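Local atomic coordinates of 450aa long hypothetical fmu protein (Pyrococcus horikoshii, PDB entry 2YXL), a protein that probably methylates cytosine at its C5 position in RNA, using S-adenosyl-L-methionine. Residues F57-K62 / L98-S103; K69-I74 / A88-A93; S248-I253 / S418-G423. All coordinates share one frame; numbering follows the deposited sequence.

In the fold
Contacts 1 and 2 join the same two helices, 47-75 and 84-99, at two places whose centres are about 12 Å apart; Ile60 CD1 lies 3.9 Å from Val92 CA, so the two touch. Along the chain, contact 2 falls within the span that contact 1 brackets, both between successive helices. Contact 3 follows later, on the other side of the chain's centre, its own centre about 35 Å from contact 1 and 40 Å from contact 2. It joins helix 246-255 to residues 418-423. The first two contacts therefore bear on the helical N-terminal part, the third on the part that binds sinefungin, presumably the catalytic domain.

Contact 1: F57-K62 / L98-S103; sequences FYDIMK and LFHDPS
The carboxylate of Asp59 lies between the imidazole of His100, across the contact, and Lys63, one helical turn further along its own helix. Its OD1 forms a salt bridge with Lys63 NZ, while its OD2 lies 3.0 Å from His100 NE2. The two side chains come from opposite directions: Asp59 CB stands at the edge of the imidazole, in its plane and 3.9 Å from His100 NE2, whereas the carboxylate plane is turned 67° from the ring. With CG anti to the backbone N of Asp59 (chi1 -162°), the acid leaves helix 47-75 and reaches the end of helix 84-99.

Phe99 adds the rest of the touching surface. Asp59 OD2 passes 4.0 Å from Phe99 CD2, approaching the phenyl ring obliquely. Phe99 also backs the histidine, since its CB sits 4.0 Å above the centre of one imidazole face, and its ring makes a cation-pi interaction with Lys63.

A second acid enters from Asp95. Its OD1 accepts a weak hydrogen bond from His100 NE2, and its OD2 is close to Asp59 OD2. Two carboxylates beside one imidazole would be expected to favour a protonated histidine, or else a proton held by one acid, and Lys63 probably offsets part of the negative charge.

The contact buries 103 Å², with the CA atoms of Asp59 and Phe99 9.0 Å apart, so side chains rather than backbones close the gap. His100 is the first residue to leave helical geometry after helix 84-99, and its side chain rests on Met55 and Ile56 of helix 47-75. Ile60 packs on Arg91, Val92 and Asp95 of helix 84-99 and on Ile22 of helix 12-24, so the acid and imidazole sit where three helices meet.

Contact 2: K69-I74 / A88-A93; sequences KVIKEI and AALRVA
Ile71 and Leu90 make the apolar part of this helix-to-helix contact, both directed from their backbones toward the opposing segment. Their side chains meet at a slant through two pairs of carbons: Ile71 CD1 with Leu90 CB at 3.8 Å, and Ile71 CG2 with Leu90 CD1 at 3.9 Å. The isoleucine reaches across because CG1 lies beside its backbone N (chi1 -65°) and the chain then runs extended to CD1 (chi2 169°). Its two branches therefore divide the work, the long one meeting the root of the leucine and the short one its end. The CA atoms of Ile71 and Leu90 are 7.2 Å apart, and the segments bury 132 Å² between them.

A second kind of packing sets a methyl against backbone and aliphatic chain. The same Ile71 CD1 comes within 3.8 Å of Arg91 N and 3.9 Å of Arg91 CG, so it rests against the helix surface between the stems of Leu90 and Arg91. Of the arginine side chain, CG is what the isoleucine meets.

The ionic part lies farther out. Extended from CG to NE, Arg91 carries its guanidinium beyond the isoleucine, where NH2 forms a salt bridge with Asp68 and NH1 another with Glu26. Asp68 directly precedes segment 69-74, so this arginine ties helix 84-99 to helix 47-75 by charge as well as by carbon contact.

All three touching residues are buried. Between the segments the contact is van der Waals packing of mainly apolar groups, and the buried positive charge of Arg91 is probably balanced by its two acids, leaving its stem to behave as part of the apolar core.

Contact 3: S248-I253 / S418-G423; sequences SAVASI and SPYDPG
Val250 meets Pro419 and Tyr420 with a different methyl group for the nearest approach to each. Val250 CG1 lies 3.6 Å from Pro419 CD, the two side chains reaching toward one another. Val250 CG2 approaches the hydroxyl end of the tyrosine obliquely, 3.8 Å from Tyr420 CE1 and 3.7 Å from Tyr420 OH. This division follows from the valine torsion: CG1 is anti to the backbone N (chi1 169°), and CG2 stands beside that N. Replacing Val250 by alanine would remove both methyls and would probably leave a gap facing Pro419 CD and the CE1 and OH of Tyr420.

In the next layer, a cis peptide bond precedes Pro419, and Pro419 CG lies 3.8 Å above one face of the Tyr420 ring, offset toward its rim. Beyond them, Tyr420 OH is hydrogen-bonded to Glu246 OE2, at the start of the helix that carries Val250, and the ring meets His436 edge-to-face. Glu246 thus holds the hydroxyl end in place, and the packing of Pro419 and His436 would probably limit turning of the ring.

The segments bury 119 Å², with the CA atoms of Val250 and Pro419 8.1 Å apart. Val250 also touches Tyr443 on strand 441-447, and the Val250 side chain is about 12 Å from the bound sinefungin; Ser252 packs on helix 272-280. Helix 246-255 is therefore held among that strand, helix 272-280 and the turn leading into strand 421-422; Tyr420 of that turn packs on strand 429-431.

Contact 1: F57-K62 / L98-S103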
loop_
_atom_site.group_PDB
_atom_site.type_symbol
_atom_site.label_atom_id
_atom_site.label_comp_id
_atom_site.label_asym_id
_atom_site.label_seq_id
_atom_site.Cartn_x
_atom_site.Cartn_y
_atom_site.Cartn_z
ATOM N N PHE A 57 4.349 15.155 2.460
ATOM C CA PHE A 57 3.641 14.271 1.535
ATOM C C PHE A 57 2.664 13.352 2.268
ATOM O O PHE A 57 1.470 13.334 1.955
ATOM C CB PHE A 57 4.648 13.456 0.711
ATOM C CG PHE A 57 4.017 12.519 -0.281
ATOM C CD1 PHE A 57 3.811 11.178 0.042
ATOM C CD2 PHE A 57 3.641 12.970 -1.546
ATOM C CE1 PHE A 57 3.229 10.301 -0.876
ATOM C CE2 PHE A 57 3.060 12.102 -2.471
ATOM C CZ PHE A 57 2.856 10.763 -2.134
ATOM N N TYR A 58 3.166 12.608 3.250
ATOM C CA TYR A 58 2.329 11.689 4.021
ATOM C C TYR A 58 1.349 12.386 4.961
ATOM O O TYR A 58 0.294 11.837 5.270
ATOM C CB TYR A 58 3.182 10.671 4.791
ATOM C CG TYR A 58 3.820 9.625 3.904
ATOM C CD1 TYR A 58 5.207 9.508 3.823
ATOM C CD2 TYR A 58 3.035 8.761 3.133
ATOM C CE1 TYR A 58 5.799 8.550 3.008
ATOM C CE2 TYR A 58 3.617 7.801 2.309
ATOM C CZ TYR A 58 4.999 7.701 2.253
ATOM O OH TYR A 58 5.587 6.755 1.446
ATOM N N ASP A 59 1.695 13.586 5.417
ATOM C CA ASP A 59 0.783 14.382 6.229
ATOM C C ASP A 59 -0.447 14.789 5.411
ATOM O O ASP A 59 -1.571 14.760 5.918
ATOM C CB ASP A 59 1.499 15.619 6.781
ATOM C CG ASP A 59 0.768 16.248 7.952
ATOM O OD1 ASP A 59 0.500 15.544 8.945
ATOM O OD2 ASP A 59 0.476 17.457 7.891
ATOM N N ILE A 60 -0.227 15.159 4.147
ATOM C CA ILE A 60 -1.317 15.513 3.237
ATOM C C ILE A 60 -2.178 14.281 2.917
ATOM O O ILE A 60 -3.408 14.342 2.995
ATOM C CB ILE A 60 -0.800 16.179 1.926
ATOM C CG1 ILE A 60 -0.118 17.521 2.231
ATOM C CG2 ILE A 60 -1.943 16.376 0.928
ATOM C CD1 ILE A 60 0.750 18.066 1.112
ATOM N N MET A 61 -1.528 13.174 2.567
ATOM C CA MET A 61 -2.236 11.928 2.268
ATOM C C MET A 61 -3.104 11.493 3.446
ATOM O O MET A 61 -4.275 11.159 3.272
ATOM C CB MET A 61 -1.254 10.810 1.879
ATOM C CG MET A 61 -0.534 11.031 0.549
ATOM S SD MET A 61 -1.680 11.402 -0.792
ATOM C CE MET A 61 -0.575 11.538 -2.192
ATOM N N LYS A 62 -2.522 11.530 4.642
ATOM C CA LYS A 62 -3.196 11.126 5.874
ATOM C C LYS A 62 -4.425 11.981 6.201
ATOM O O LYS A 62 -5.444 11.452 6.646
ATOM C CB LYS A 62 -2.187 11.146 7.027
ATOM C CG LYS A 62 -2.680 10.623 8.362
ATOM C CD LYS A 62 -1.514 10.277 9.291
ATOM C CE LYS A 62 -0.635 11.490 9.619
ATOM N NZ LYS A 62 0.564 11.111 10.439
ATOM N N LEU A 98 -1.663 25.210 8.047
ATOM C CA LEU A 98 -2.323 24.730 9.262
ATOM C C LEU A 98 -1.404 23.972 10.210
ATOM O O LEU A 98 -1.580 24.046 11.426
ATOM C CB LEU A 98 -3.531 23.847 8.927
ATOM C CG LEU A 98 -4.785 24.445 8.279
ATOM C CD1 LEU A 98 -5.888 23.391 8.253
ATOM C CD2 LEU A 98 -5.263 25.707 8.989
ATOM N N PHE A 99 -0.430 23.250 9.664
ATOM C CA PHE A 99 0.309 22.273 10.465
ATOM C C PHE A 99 1.819 22.482 10.602
ATOM O O PHE A 99 2.402 22.084 11.605
ATOM C CB PHE A 99 0.028 20.852 9.957
ATOM C CG PHE A 99 -1.431 20.484 9.961
ATOM C CD1 PHE A 99 -2.106 20.258 11.160
ATOM C CD2 PHE A 99 -2.130 20.356 8.766
ATOM C CE1 PHE A 99 -3.455 19.919 11.167
ATOM C CE2 PHE A 99 -3.479 20.016 8.761
ATOM C CZ PHE A 99 -4.143 19.799 9.963
ATOM N N HIS A 100 2.450 23.104 9.611
ATOM C CA HIS A 100 3.913 23.095 9.544
ATOM C C HIS A 100 4.613 24.430 9.785
ATOM O O HIS A 100 5.832 24.519 9.630
ATOM C CB HIS A 100 4.385 22.444 8.241
ATOM C CG HIS A 100 3.821 21.076 8.021
ATOM N ND1 HIS A 100 4.108 20.011 8.847
ATOM C CD2 HIS A 100 2.973 20.604 7.075
ATOM C CE1 HIS A 100 3.464 18.941 8.418
ATOM N NE2 HIS A 100 2.771 19.272 7.343
ATOM N N ASP A 101 3.846 25.453 10.161
ATOM C CA ASP A 101 4.390 26.767 10.543
ATOM C C ASP A 101 5.564 27.229 9.653
ATOM O O ASP A 101 6.719 27.263 10.106
ATOM C CB ASP A 101 4.794 26.765 12.031
ATOM C CG ASP A 101 5.088 28.161 12.569
ATOM O OD1 ASP A 101 4.772 29.161 11.886
ATOM O OD2 ASP A 101 5.641 28.260 13.687
ATOM N N PRO A 102 5.269 27.595 8.391
ATOM C CA PRO A 102 6.305 27.965 7.422
ATOM C C PRO A 102 6.982 29.295 7.736
ATOM O O PRO A 102 6.368 30.172 8.349
ATOM C CB PRO A 102 5.522 28.096 6.114
ATOM C CG PRO A 102 4.144 28.460 6.542
ATOM C CD PRO A 102 3.918 27.693 7.807
ATOM N N SER A 103 8.236 29.432 7.310
ATOM C CA SER A 103 8.966 30.695 7.400
ATOM C C SER A 103 8.518 31.620 6.277
ATOM O O SER A 103 7.995 31.156 5.263
ATOM C CB SER A 103 10.475 30.454 7.308
ATOM O OG SER A 103 10.858 30.048 6.005
#

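Contact 2: K69-I74 / A88-A93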
loop_
_atom_site.group_PDB
_atom_site.type_symbol
_atom_site.label_atom_id
_atom_site.label_comp_id
_atom_site.label_asym_id
_atom_site.label_seq_id
_atom_site.Cartn_x
_atom_site.Cartn_y
_atom_site.Cartn_z
ATOM N N LYS A 69 -12.159 19.406 3.223
ATOM C CA LYS A 69 -13.240 20.113 3.926
ATOM C C LYS A 69 -12.890 21.570 4.222
ATOM O O LYS A 69 -13.763 22.439 4.168
ATOM C CB LYS A 69 -13.622 19.410 5.229
ATOM C CG LYS A 69 -14.454 18.152 5.047
ATOM C CD LYS A 69 -15.060 17.695 6.372
ATOM C CE LYS A 69 -15.385 16.204 6.359
ATOM N NZ LYS A 69 -16.360 15.835 5.289
ATOM N N VAL A 70 -11.621 21.828 4.537
ATOM C CA VAL A 70 -11.134 23.191 4.749
ATOM C C VAL A 70 -11.146 23.976 3.437
ATOM O O VAL A 70 -11.600 25.124 3.396
ATOM C CB VAL A 70 -9.714 23.216 5.384
ATOM C CG1 VAL A 70 -9.124 24.627 5.355
ATOM C CG2 VAL A 70 -9.751 22.678 6.814
ATOM N N ILE A 71 -10.658 23.347 2.368
ATOM C CA ILE A 71 -10.662 23.964 1.040
ATOM C C ILE A 71 -12.080 24.365 0.627
ATOM O O ILE A 71 -12.284 25.461 0.105
ATOM C CB ILE A 71 -9.985 23.069 -0.033
ATOM C CG1 ILE A 71 -8.493 22.900 0.289
ATOM C CG2 ILE A 71 -10.160 23.664 -1.431
ATOM C CD1 ILE A 71 -7.776 21.844 -0.540
ATOM N N LYS A 72 -13.052 23.495 0.897
ATOM C CA LYS A 72 -14.456 23.781 0.592
ATOM C C LYS A 72 -14.992 25.003 1.351
ATOM O O LYS A 72 -15.750 25.793 0.792
ATOM C CB LYS A 72 -15.340 22.553 0.850
ATOM C CG LYS A 72 -16.807 22.762 0.478
ATOM C CD LYS A 72 -17.654 21.539 0.776
ATOM C CE LYS A 72 -19.125 21.828 0.493
ATOM N NZ LYS A 72 -19.945 20.584 0.545
ATOM N N GLU A 73 -14.592 25.152 2.611
ATOM C CA GLU A 73 -15.000 26.297 3.424
ATOM C C GLU A 73 -14.456 27.603 2.854
ATOM O O GLU A 73 -15.167 28.608 2.801
ATOM C CB GLU A 73 -14.527 26.137 4.875
ATOM C CG GLU A 73 -15.238 25.045 5.661
ATOM C CD GLU A 73 -14.770 24.953 7.111
ATOM O OE1 GLU A 73 -14.502 26.008 7.733
ATOM O OE2 GLU A 73 -14.682 23.819 7.635
ATOM N N ILE A 74 -13.198 27.574 2.424
ATOM C CA ILE A 74 -12.521 28.764 1.909
ATOM C C ILE A 74 -12.986 29.093 0.494
ATOM O O ILE A 74 -13.374 30.224 0.207
ATOM C CB ILE A 74 -10.977 28.598 1.951
ATOM C CG1 ILE A 74 -10.490 28.499 3.402
ATOM C CG2 ILE A 74 -10.278 29.744 1.213
ATOM C CD1 ILE A 74 -9.088 27.934 3.555
ATOM N N ALA A 88 -4.071 20.060 -6.037
ATOM C CA ALA A 88 -2.811 19.664 -5.415
ATOM C C ALA A 88 -2.134 20.844 -4.720
ATOM O O ALA A 88 -1.670 20.715 -3.587
ATOM C CB ALA A 88 -1.879 19.038 -6.445
ATOM N N ALA A 89 -2.096 21.997 -5.386
ATOM C CA ALA A 89 -1.483 23.191 -4.804
ATOM C C ALA A 89 -2.235 23.651 -3.556
ATOM O O ALA A 89 -1.614 23.995 -2.545
ATOM C CB ALA A 89 -1.395 24.310 -5.824
ATOM N N LEU A 90 -3.564 23.643 -3.629
ATOM C CA LEU A 90 -4.399 24.040 -2.501
ATOM C C LEU A 90 -4.192 23.109 -1.301
ATOM O O LEU A 90 -4.102 23.574 -0.163
ATOM C CB LEU A 90 -5.875 24.107 -2.908
ATOM C CG LEU A 90 -6.326 25.253 -3.826
ATOM C CD1 LEU A 90 -7.775 25.082 -4.221
ATOM C CD2 LEU A 90 -6.117 26.623 -3.168
ATOM N N ARG A 91 -4.084 21.808 -1.563
ATOM C CA ARG A 91 -3.825 20.822 -0.511
ATOM C C ARG A 91 -2.476 21.062 0.176
ATOM O O ARG A 91 -2.373 21.026 1.404
ATOM C CB ARG A 91 -3.895 19.399 -1.072
ATOM C CG ARG A 91 -5.309 18.903 -1.322
ATOM C CD ARG A 91 -5.335 17.613 -2.128
ATOM N NE ARG A 91 -6.674 17.021 -2.127
ATOM C CZ ARG A 91 -7.037 15.944 -2.820
ATOM N NH1 ARG A 91 -6.170 15.308 -3.602
ATOM N NH2 ARG A 91 -8.283 15.502 -2.733
ATOM N N VAL A 92 -1.454 21.317 -0.634
ATOM C CA VAL A 92 -0.118 21.613 -0.148
ATOM C C VAL A 92 -0.116 22.874 0.728
ATOM O O VAL A 92 0.454 22.874 1.829
ATOM C CB VAL A 92 0.876 21.746 -1.333
ATOM C CG1 VAL A 92 2.186 22.398 -0.897
ATOM C CG2 VAL A 92 1.136 20.380 -1.963
ATOM N N ALA A 93 -0.772 23.929 0.243
ATOM C CA ALA A 93 -0.809 25.214 0.944
ATOM C C ALA A 93 -1.579 25.149 2.264
ATOM O O ALA A 93 -1.128 25.695 3.271
ATOM C CB ALA A 93 -1.376 26.308 0.042
#

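Contact 3: S248-I253 / S418-G423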
loop_
_atom_site.group_PDB
_atom_site.type_symbol
_atom_site.label_atom_id
_atom_site.label_comp_id
_atom_site.label_asym_id
_atom_site.label_seq_id
_atom_site.Cartn_x
_atom_site.Cartn_y
_atom_site.Cartn_z
ATOM N N SER A 248 2.923 -9.968 4.167
ATOM C CA SER A 248 2.899 -10.553 2.831
ATOM C C SER A 248 3.910 -11.686 2.658
ATOM O O SER A 248 3.641 -12.658 1.950
ATOM C CB SER A 248 3.133 -9.476 1.777
ATOM O OG SER A 248 2.061 -8.549 1.755
ATOM N N ALA A 249 5.066 -11.558 3.308
ATOM C CA ALA A 249 6.102 -12.594 3.267
ATOM C C ALA A 249 5.675 -13.870 3.991
ATOM O O ALA A 249 6.016 -14.973 3.561
ATOM C CB ALA A 249 7.393 -12.072 3.853
ATOM N N VAL A 250 4.941 -13.706 5.092
ATOM C CA VAL A 250 4.415 -14.825 5.880
ATOM C C VAL A 250 3.449 -15.685 5.052
ATOM O O VAL A 250 3.472 -16.917 5.143
ATOM C CB VAL A 250 3.724 -14.318 7.180
ATOM C CG1 VAL A 250 2.931 -15.433 7.868
ATOM C CG2 VAL A 250 4.750 -13.723 8.138
ATOM N N ALA A 251 2.623 -15.026 4.240
ATOM C CA ALA A 251 1.653 -15.700 3.373
ATOM C C ALA A 251 2.265 -16.867 2.599
ATOM O O ALA A 251 1.811 -18.005 2.739
ATOM C CB ALA A 251 0.998 -14.702 2.419
ATOM N N SER A 252 3.304 -16.592 1.810
ATOM C CA SER A 252 3.971 -17.629 1.015
ATOM C C SER A 252 4.564 -18.746 1.869
ATOM O O SER A 252 4.519 -19.912 1.480
ATOM C CB SER A 252 5.054 -17.027 0.119
ATOM O OG SER A 252 4.486 -16.228 -0.902
ATOM N N ILE A 253 5.117 -18.389 3.027
ATOM C CA ILE A 253 5.714 -19.373 3.936
ATOM C C ILE A 253 4.643 -20.308 4.508
ATOM O O ILE A 253 4.870 -21.509 4.641
ATOM C CB ILE A 253 6.549 -18.691 5.064
ATOM C CG1 ILE A 253 7.787 -18.014 4.470
ATOM C CG2 ILE A 253 6.980 -19.705 6.138
ATOM C CD1 ILE A 253 8.335 -16.858 5.297
ATOM N N SER A 418 1.067 -19.377 14.020
ATOM C CA SER A 418 2.248 -18.532 13.837
ATOM C C SER A 418 2.205 -17.686 12.568
ATOM O O SER A 418 1.734 -18.151 11.534
ATOM C CB SER A 418 3.520 -19.373 13.862
ATOM O OG SER A 418 3.839 -19.728 15.190
ATOM N N PRO A 419 2.730 -16.446 12.635
ATOM C CA PRO A 419 3.275 -15.797 13.823
ATOM C C PRO A 419 2.345 -14.757 14.458
ATOM O O PRO A 419 2.720 -14.109 15.436
ATOM C CB PRO A 419 4.523 -15.107 13.267
ATOM C CG PRO A 419 4.183 -14.825 11.785
ATOM C CD PRO A 419 2.923 -15.598 11.447
ATOM N N TYR A 420 1.143 -14.604 13.911
ATOM C CA TYR A 420 0.245 -13.538 14.347
ATOM C C TYR A 420 -0.888 -14.032 15.248
ATOM O O TYR A 420 -0.718 -14.991 15.999
ATOM C CB TYR A 420 -0.283 -12.745 13.144
ATOM C CG TYR A 420 0.804 -12.162 12.263
ATOM C CD1 TYR A 420 1.001 -12.635 10.964
ATOM C CD2 TYR A 420 1.644 -11.144 12.728
ATOM C CE1 TYR A 420 1.999 -12.105 10.145
ATOM C CE2 TYR A 420 2.645 -10.608 11.920
ATOM C CZ TYR A 420 2.816 -11.093 10.628
ATOM O OH TYR A 420 3.799 -10.572 9.819
ATOM N N ASP A 421 -2.037 -13.366 15.171
ATOM C CA ASP A 421 -3.145 -13.609 16.090
ATOM C C ASP A 421 -4.321 -14.343 15.438
ATOM O O ASP A 421 -4.393 -14.423 14.212
ATOM C CB ASP A 421 -3.600 -12.280 16.702
ATOM C CG ASP A 421 -2.587 -11.711 17.683
ATOM O OD1 ASP A 421 -1.535 -12.352 17.915
ATOM O OD2 ASP A 421 -2.844 -10.619 18.226
ATOM N N PRO A 422 -5.236 -14.901 16.258
ATOM C CA PRO A 422 -6.416 -15.557 15.699
ATOM C C PRO A 422 -7.359 -14.559 15.040
ATOM O O PRO A 422 -7.513 -13.437 15.530
ATOM C CB PRO A 422 -7.098 -16.173 16.929
ATOM C CG PRO A 422 -6.067 -16.169 18.004
ATOM C CD PRO A 422 -5.222 -14.976 17.731
ATOM N N GLY A 423 -7.970 -14.970 13.932
ATOM C CA GLY A 423 -9.042 -14.199 13.302
ATOM C C GLY A 423 -10.361 -14.435 14.019
ATOM O O GLY A 423 -10.395 -15.046 15.088
#